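4-hydroxy-tetrahydrodipicolinate synthase (Methanocaldococcus jannaschii DSM 2661, PDB 2YXG) probably catalyses the condensation of pyruvate with aspartate beta-semialdehyde to 4-hydroxy-tetrahydrodipicolinate, a step in lysine biosynthesis, through a Schiff-base intermediate. Local coordinates at residues 167-170 against 171-175; 217-221 against 222-226. All blocks are in the same frame, centred on the assembly; numbering follows the deposited sequence.

Contact 1 of 2, residues 167-170 against 171-175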
ATOM      1  N   LEU A 167      12.990  -7.401  -2.236  1.00 24.96           N
ATOM      2  CA  LEU A 167      14.225  -7.995  -2.722  1.00 24.58           C
ATOM      3  C   LEU A 167      14.036  -9.285  -3.431  1.00 24.61           C
ATOM      4  O   LEU A 167      14.962  -9.809  -4.033  1.00 26.01           O
ATOM      5  CB  LEU A 167      15.251  -8.164  -1.613  1.00 23.06           C
ATOM      6  CG  LEU A 167      15.745  -6.829  -1.028  1.00 21.85           C
ATOM      7  CD1 LEU A 167      16.993  -7.043  -0.117  1.00 19.86           C
ATOM      8  CD2 LEU A 167      15.965  -5.747  -2.085  1.00 15.03           C
ATOM      9  N   SER A 168      12.844  -9.828  -3.421  1.00 25.95           N
ATOM     10  CA  SER A 168      12.694 -10.956  -4.349  1.00 26.95           C
ATOM     11  C   SER A 168      12.556 -10.499  -5.785  1.00 25.53           C
ATOM     12  O   SER A 168      12.771 -11.307  -6.678  1.00 25.76           O
ATOM     13  CB  SER A 168      11.604 -11.939  -3.966  1.00 26.91           C
ATOM     14  OG  SER A 168      10.410 -11.332  -4.164  1.00 30.25           O
ATOM     15  N   GLN A 169      12.225  -9.220  -6.000  1.00 23.26           N
ATOM     16  CA  GLN A 169      12.407  -8.693  -7.342  1.00 22.10           C
ATOM     17  C   GLN A 169      13.892  -8.750  -7.752  1.00 21.06           C
ATOM     18  O   GLN A 169      14.200  -9.031  -8.913  1.00 21.52           O
ATOM     19  CB  GLN A 169      11.813  -7.301  -7.563  1.00 21.11           C
ATOM     20  CG  GLN A 169      12.067  -6.792  -8.985  1.00 20.69           C
ATOM     21  CD  GLN A 169      11.079  -5.760  -9.423  1.00 22.19           C
ATOM     22  OE1 GLN A 169      11.449  -4.620  -9.771  1.00 27.90           O
ATOM     23  NE2 GLN A 169       9.807  -6.140  -9.451  1.00 19.10           N
ATOM     24  N   VAL A 170      14.786  -8.491  -6.805  1.00 20.18           N
ATOM     25  CA  VAL A 170      16.200  -8.615  -7.052  1.00 20.34           C
ATOM     26  C   VAL A 170      16.590 -10.092  -7.339  1.00 22.18           C
ATOM     27  O   VAL A 170      17.403 -10.362  -8.242  1.00 21.10           O
ATOM     28  CB  VAL A 170      17.085  -7.957  -5.920  1.00 21.28           C
ATOM     29  CG1 VAL A 170      18.532  -8.510  -5.933  1.00 14.46           C
ATOM     30  CG2 VAL A 170      17.046  -6.386  -6.007  1.00 19.97           C
ATOM     31  N   SER A 171      15.996 -11.067  -6.639  1.00 23.01           N
ATOM     32  CA  SER A 171      16.440 -12.388  -7.006  1.00 24.49           C
ATOM     33  C   SER A 171      15.836 -12.895  -8.280  1.00 24.65           C
ATOM     34  O   SER A 171      16.439 -13.698  -8.943  1.00 24.35           O
ATOM     35  CB  SER A 171      16.510 -13.425  -5.865  1.00 25.17           C
ATOM     36  OG  SER A 171      15.523 -13.281  -4.942  1.00 27.45           O
ATOM     37  N   GLU A 172      14.670 -12.385  -8.648  1.00 26.50           N
ATOM     38  CA  GLU A 172      14.085 -12.667  -9.963  1.00 28.43           C
ATOM     39  C   GLU A 172      14.952 -12.128 -11.079  1.00 26.27           C
ATOM     40  O   GLU A 172      15.134 -12.823 -12.078  1.00 27.27           O
ATOM     41  CB  GLU A 172      12.642 -12.164 -10.066  1.00 28.43           C
ATOM     42  CG  GLU A 172      11.789 -12.777  -8.900  1.00 33.33           C
ATOM     43  CD  GLU A 172      10.479 -12.046  -8.516  1.00 35.58           C
ATOM     44  OE1 GLU A 172      10.022 -11.064  -9.193  1.00 43.12           O
ATOM     45  OE2 GLU A 172       9.895 -12.480  -7.482  1.00 45.04           O
ATOM     46  N   LEU A 173      15.487 -10.920 -10.917  1.00 24.53           N
ATOM     47  CA  LEU A 173      16.457 -10.372 -11.865  1.00 24.97           C
ATOM     48  C   LEU A 173      17.746 -11.198 -11.915  1.00 26.12           C
ATOM     49  O   LEU A 173      18.263 -11.477 -13.010  1.00 25.51           O
ATOM     50  CB  LEU A 173      16.803  -8.902 -11.588  1.00 24.70           C
ATOM     51  CG  LEU A 173      15.661  -7.869 -11.790  1.00 24.25           C
ATOM     52  CD1 LEU A 173      15.973  -6.566 -11.098  1.00 24.62           C
ATOM     53  CD2 LEU A 173      15.365  -7.629 -13.273  1.00 22.15           C
ATOM     54  N   ILE A 174      18.275 -11.594 -10.761  1.00 25.70           N
ATOM     55  CA  ILE A 174      19.540 -12.283 -10.793  1.00 27.83           C
ATOM     56  C   ILE A 174      19.300 -13.627 -11.471  1.00 28.29           C
ATOM     57  O   ILE A 174      20.076 -14.036 -12.315  1.00 26.45           O
ATOM     58  CB  ILE A 174      20.186 -12.435  -9.382  1.00 28.01           C
ATOM     59  CG1 ILE A 174      20.499 -11.053  -8.771  1.00 30.37           C
ATOM     60  CG2 ILE A 174      21.480 -13.270  -9.426  1.00 30.28           C
ATOM     61  CD1 ILE A 174      21.594 -10.348  -9.476  1.00 31.75           C
ATOM     62  N   HIS A 175      18.190 -14.268 -11.105  1.00 29.90           N
ATOM     63  CA  HIS A 175      17.839 -15.590 -11.578  1.00 33.03           C
ATOM     64  C   HIS A 175      17.576 -15.605 -13.096  1.00 34.24           C
ATOM     65  O   HIS A 175      18.115 -16.483 -13.746  1.00 34.89           O
ATOM     66  CB  HIS A 175      16.618 -16.118 -10.802  1.00 31.77           C
ATOM     67  CG  HIS A 175      16.151 -17.486 -11.225  1.00 31.18           C
ATOM     68  ND1 HIS A 175      16.820 -18.654 -10.885  1.00 30.80           N
ATOM     69  CD2 HIS A 175      15.050 -17.873 -11.912  1.00 31.31           C
ATOM     70  CE1 HIS A 175      16.168 -19.690 -11.370  1.00 29.45           C
ATOM     71  NE2 HIS A 175      15.091 -19.246 -12.000  1.00 33.18           N
TER
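Val170 and Ile174 meet one turn apart on the apolar flank of helix 168-177, with Val170 CG1 4.3 Å from Ile174 CG1. CG1 of Val170 stands anti to its amide nitrogen (chi1 160°), beside its own carbonyl carbon, which turns that methyl along the helix toward Ile174. The CG1 methylene of Ile174 in turn lies 3.2 Å from Val170 O, an oxygen that also accepts the amide Ile174 N at 2.9 Å. The neighbouring helical bond, Leu173 N to Gln169 O, measures 3.0 Å and is fairly straight at 162°; Ser171 N to Leu167 O, nearer the start of the helix, is 3.1 Å long. Leu173 CD1 sits 4.4 Å from Gln169 CG. Outside this turn the apolar face is tightly enclosed: Leu173 reaches Pro144 and Val147 of helix 144-153, Val170 lies on Ile192, and both Leu173 and Ile174 touch Val181 of the next barrel strand. The other flank is polar and less enclosed. Here the partly exposed Glu172 has its OE2 3.5 Å from Ser168 OG, but what holds the carboxylate is a salt bridge from OE2 to NZ of Lys239 of the second subunit, while Phe235 of that subunit packs on the same side chain. Cutting this side chain back to an alanine is likely to leave that lysine without its countercharge and to open a gap beside Phe235. This is the helix of a beta-alpha-beta crossover in the TIM barrel, between strands 157-162 and 180-183. Its apolar side chains seat it on the barrel, with Ile174 also reaching Tyr232 of the second subunit, and the carboxylate, probably kept ionised by Lys239, adds an ionic tie to that subunit.

Contact 2 of 2, residues 217-221 against 222-226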
ATOM      1  N   ASN A 217      33.360  -3.303  -1.405  1.00 23.11           N
ATOM      2  CA  ASN A 217      34.443  -4.256  -1.727  1.00 23.78           C
ATOM      3  C   ASN A 217      34.436  -5.454  -0.787  1.00 24.23           C
ATOM      4  O   ASN A 217      34.654  -6.586  -1.240  1.00 23.68           O
ATOM      5  CB  ASN A 217      35.808  -3.579  -1.703  1.00 23.34           C
ATOM      6  CG  ASN A 217      36.050  -2.708  -2.929  1.00 26.94           C
ATOM      7  OD1 ASN A 217      35.437  -2.902  -3.980  1.00 29.09           O
ATOM      8  ND2 ASN A 217      36.952  -1.746  -2.797  1.00 27.61           N
ATOM      9  N   TYR A 218      34.169  -5.237   0.513  1.00 24.74           N
ATOM     10  CA  TYR A 218      34.054  -6.416   1.426  1.00 26.29           C
ATOM     11  C   TYR A 218      32.883  -7.318   1.032  1.00 26.99           C
ATOM     12  O   TYR A 218      33.021  -8.541   0.986  1.00 28.24           O
ATOM     13  CB  TYR A 218      33.870  -6.026   2.906  1.00 26.52           C
ATOM     14  CG  TYR A 218      35.101  -5.525   3.585  1.00 27.62           C
ATOM     15  CD1 TYR A 218      36.319  -6.207   3.471  1.00 26.28           C
ATOM     16  CD2 TYR A 218      35.048  -4.359   4.372  1.00 28.00           C
ATOM     17  CE1 TYR A 218      37.468  -5.719   4.101  1.00 27.72           C
ATOM     18  CE2 TYR A 218      36.181  -3.872   5.023  1.00 26.92           C
ATOM     19  CZ  TYR A 218      37.386  -4.539   4.896  1.00 28.83           C
ATOM     20  OH  TYR A 218      38.518  -4.035   5.577  1.00 31.03           O
ATOM     21  N   ALA A 219      31.718  -6.708   0.796  1.00 26.96           N
ATOM     22  CA  ALA A 219      30.546  -7.466   0.400  1.00 28.53           C
ATOM     23  C   ALA A 219      30.777  -8.156  -0.955  1.00 29.53           C
ATOM     24  O   ALA A 219      30.344  -9.299  -1.132  1.00 30.51           O
ATOM     25  CB  ALA A 219      29.282  -6.573   0.372  1.00 26.73           C
ATOM     26  N   LEU A 220      31.432  -7.455  -1.890  1.00 29.40           N
ATOM     27  CA  LEU A 220      31.844  -8.038  -3.167  1.00 31.62           C
ATOM     28  C   LEU A 220      32.782  -9.231  -3.016  1.00 32.75           C
ATOM     29  O   LEU A 220      32.578 -10.227  -3.702  1.00 32.96           O
ATOM     30  CB  LEU A 220      32.470  -7.004  -4.107  1.00 30.19           C
ATOM     31  CG  LEU A 220      31.433  -6.076  -4.760  1.00 30.50           C
ATOM     32  CD1 LEU A 220      32.154  -4.891  -5.457  1.00 25.43           C
ATOM     33  CD2 LEU A 220      30.496  -6.856  -5.746  1.00 27.21           C
ATOM     34  N   GLU A 221      33.776  -9.147  -2.121  1.00 34.06           N
ATOM     35  CA  GLU A 221      34.688 -10.277  -1.934  1.00 36.66           C
ATOM     36  C   GLU A 221      34.072 -11.389  -1.074  1.00 35.94           C
ATOM     37  O   GLU A 221      34.551 -12.509  -1.051  1.00 36.88           O
ATOM     38  CB  GLU A 221      36.055  -9.823  -1.419  1.00 36.44           C
ATOM     39  CG  GLU A 221      36.080  -9.408   0.037  1.00 39.94           C
ATOM     40  CD  GLU A 221      37.427  -8.843   0.461  1.00 42.05           C
ATOM     41  OE1 GLU A 221      38.067  -8.146  -0.379  1.00 50.65           O
ATOM     42  OE2 GLU A 221      37.852  -9.095   1.618  1.00 47.19           O
ATOM     43  N   GLY A 222      32.969 -11.092  -0.401  1.00 35.88           N
ATOM     44  CA  GLY A 222      32.214 -12.130   0.301  1.00 33.76           C
ATOM     45  C   GLY A 222      32.560 -12.118   1.765  1.00 32.55           C
ATOM     46  O   GLY A 222      32.343 -13.097   2.463  1.00 32.40           O
ATOM     47  N   ASP A 223      33.111 -11.010   2.227  1.00 31.77           N
ATOM     48  CA  ASP A 223      33.450 -10.854   3.647  1.00 31.24           C
ATOM     49  C   ASP A 223      32.360 -10.018   4.353  1.00 31.01           C
ATOM     50  O   ASP A 223      32.492  -8.811   4.589  1.00 29.99           O
ATOM     51  CB  ASP A 223      34.848 -10.242   3.801  1.00 31.16           C
ATOM     52  CG  ASP A 223      35.338 -10.273   5.239  1.00 34.37           C
ATOM     53  OD1 ASP A 223      34.606 -10.777   6.129  1.00 37.43           O
ATOM     54  OD2 ASP A 223      36.438  -9.760   5.495  1.00 36.62           O
ATOM     55  N   PHE A 224      31.257 -10.682   4.662  1.00 31.17           N
ATOM     56  CA  PHE A 224      30.087  -9.982   5.197  1.00 31.03           C
ATOM     57  C   PHE A 224      30.204  -9.561   6.645  1.00 31.04           C
ATOM     58  O   PHE A 224      29.535  -8.605   7.071  1.00 30.74           O
ATOM     59  CB  PHE A 224      28.780 -10.748   4.891  1.00 29.87           C
ATOM     60  CG  PHE A 224      28.347 -10.564   3.477  1.00 30.03           C
ATOM     61  CD1 PHE A 224      27.510  -9.518   3.115  1.00 30.39           C
ATOM     62  CD2 PHE A 224      28.868 -11.362   2.471  1.00 27.41           C
ATOM     63  CE1 PHE A 224      27.164  -9.315   1.753  1.00 28.63           C
ATOM     64  CE2 PHE A 224      28.503 -11.164   1.130  1.00 27.67           C
ATOM     65  CZ  PHE A 224      27.653 -10.153   0.780  1.00 25.78           C
ATOM     66  N   GLU A 225      31.020 -10.285   7.408  1.00 31.06           N
ATOM     67  CA  GLU A 225      31.409  -9.825   8.739  1.00 30.78           C
ATOM     68  C   GLU A 225      31.967  -8.395   8.680  1.00 29.94           C
ATOM     69  O   GLU A 225      31.535  -7.533   9.430  1.00 29.77           O
ATOM     70  CB  GLU A 225      32.438 -10.761   9.369  1.00 31.06           C
ATOM     71  CG  GLU A 225      32.755 -10.417  10.812  1.00 35.16           C
ATOM     72  CD  GLU A 225      31.638 -10.808  11.790  1.00 41.87           C
ATOM     73  OE1 GLU A 225      30.632 -11.443  11.359  1.00 43.88           O
ATOM     74  OE2 GLU A 225      31.763 -10.478  13.001  1.00 43.66           O
ATOM     75  N   LYS A 226      32.914  -8.133   7.789  1.00 28.62           N
ATOM     76  CA  LYS A 226      33.424  -6.774   7.689  1.00 29.94           C
ATOM     77  C   LYS A 226      32.512  -5.756   6.939  1.00 27.17           C
ATOM     78  O   LYS A 226      32.538  -4.558   7.279  1.00 26.54           O
ATOM     79  CB  LYS A 226      34.860  -6.773   7.183  1.00 30.34           C
ATOM     80  CG  LYS A 226      35.728  -7.672   8.081  1.00 34.65           C
ATOM     81  CD  LYS A 226      37.170  -7.879   7.599  1.00 38.02           C
ATOM     82  CE  LYS A 226      38.041  -6.612   7.776  1.00 48.47           C
ATOM     83  NZ  LYS A 226      37.588  -5.661   8.882  1.00 50.19           N
TER
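Tyr218 O receives two backbone amides from beyond the end of helix 209-221, Gly222 N at 2.9 Å and Asp223 N at 2.8 Å, the two arriving from opposite faces of the carbonyl plane. With a weak bond from Gly222 N to Ala219 O (3.3 Å), this makes a Schellman motif with Gly222 as the C-prime residue. Its positive phi of 99° suits glycine, since a beta-carbon would jam against the carbonyl of Glu221. Asp223 follows at the N-cap position of helix 224-240, and the chain thus passes from one helix into the next with almost no linker. On one side of the turn Lys226 lies across the Tyr218 ring: CB stands 3.7 Å from the ring centroid, nearly on the normal, in a CH-pi contact. A bend at chi3 and chi4 then carries Lys226 CE to 3.4 Å from Tyr218 OH. Asp223 runs alongside Tyr218, its carboxylate plane turned 75° from the ring, and Glu221 OE2 approaches the ring edge in plane. The two carboxylates lie side by side and almost coplanar, with Glu221 OE2 4.2 Å from Asp223 OD2. On the buried side Phe224 presents a face to Ala219, whose CA is 4.2 Å from the ring centroid, and Ala219 CB lies 3.7 Å from Phe224 CE1. Leu190 and Ala194 pack against the same phenyl group, which meets Phe224 of the second subunit with the ring planes at about 55°. The turn joins the last barrel helix to the C-terminal helical region. Where Glu221 and Asp223 run side by side, their like charges probably repel mildly, although the start of helix 224-240 may ease the cost for Asp223.

How the contacts relate
Contact 1 precedes contact 2 along the chain; their centres are 20 Å apart and their nearest atoms about 10 Å, without touching. Helix 189-194 links them, touching side chains of both; on the side of contact 2 its Ile193 also meets Ala219. Both contacts border the second subunit as well, and the helix that starts in contact 2, 224-240, is the one whose copy in that subunit borders contact 1. Contact 1 is nearer the predicted catalytic centre: the side chain of Leu173 is about 9 Å from that of the Schiff-base residue Lys161, and that of Gln169 about 10 Å from that of Tyr132. Contact 2 lies away from these sites.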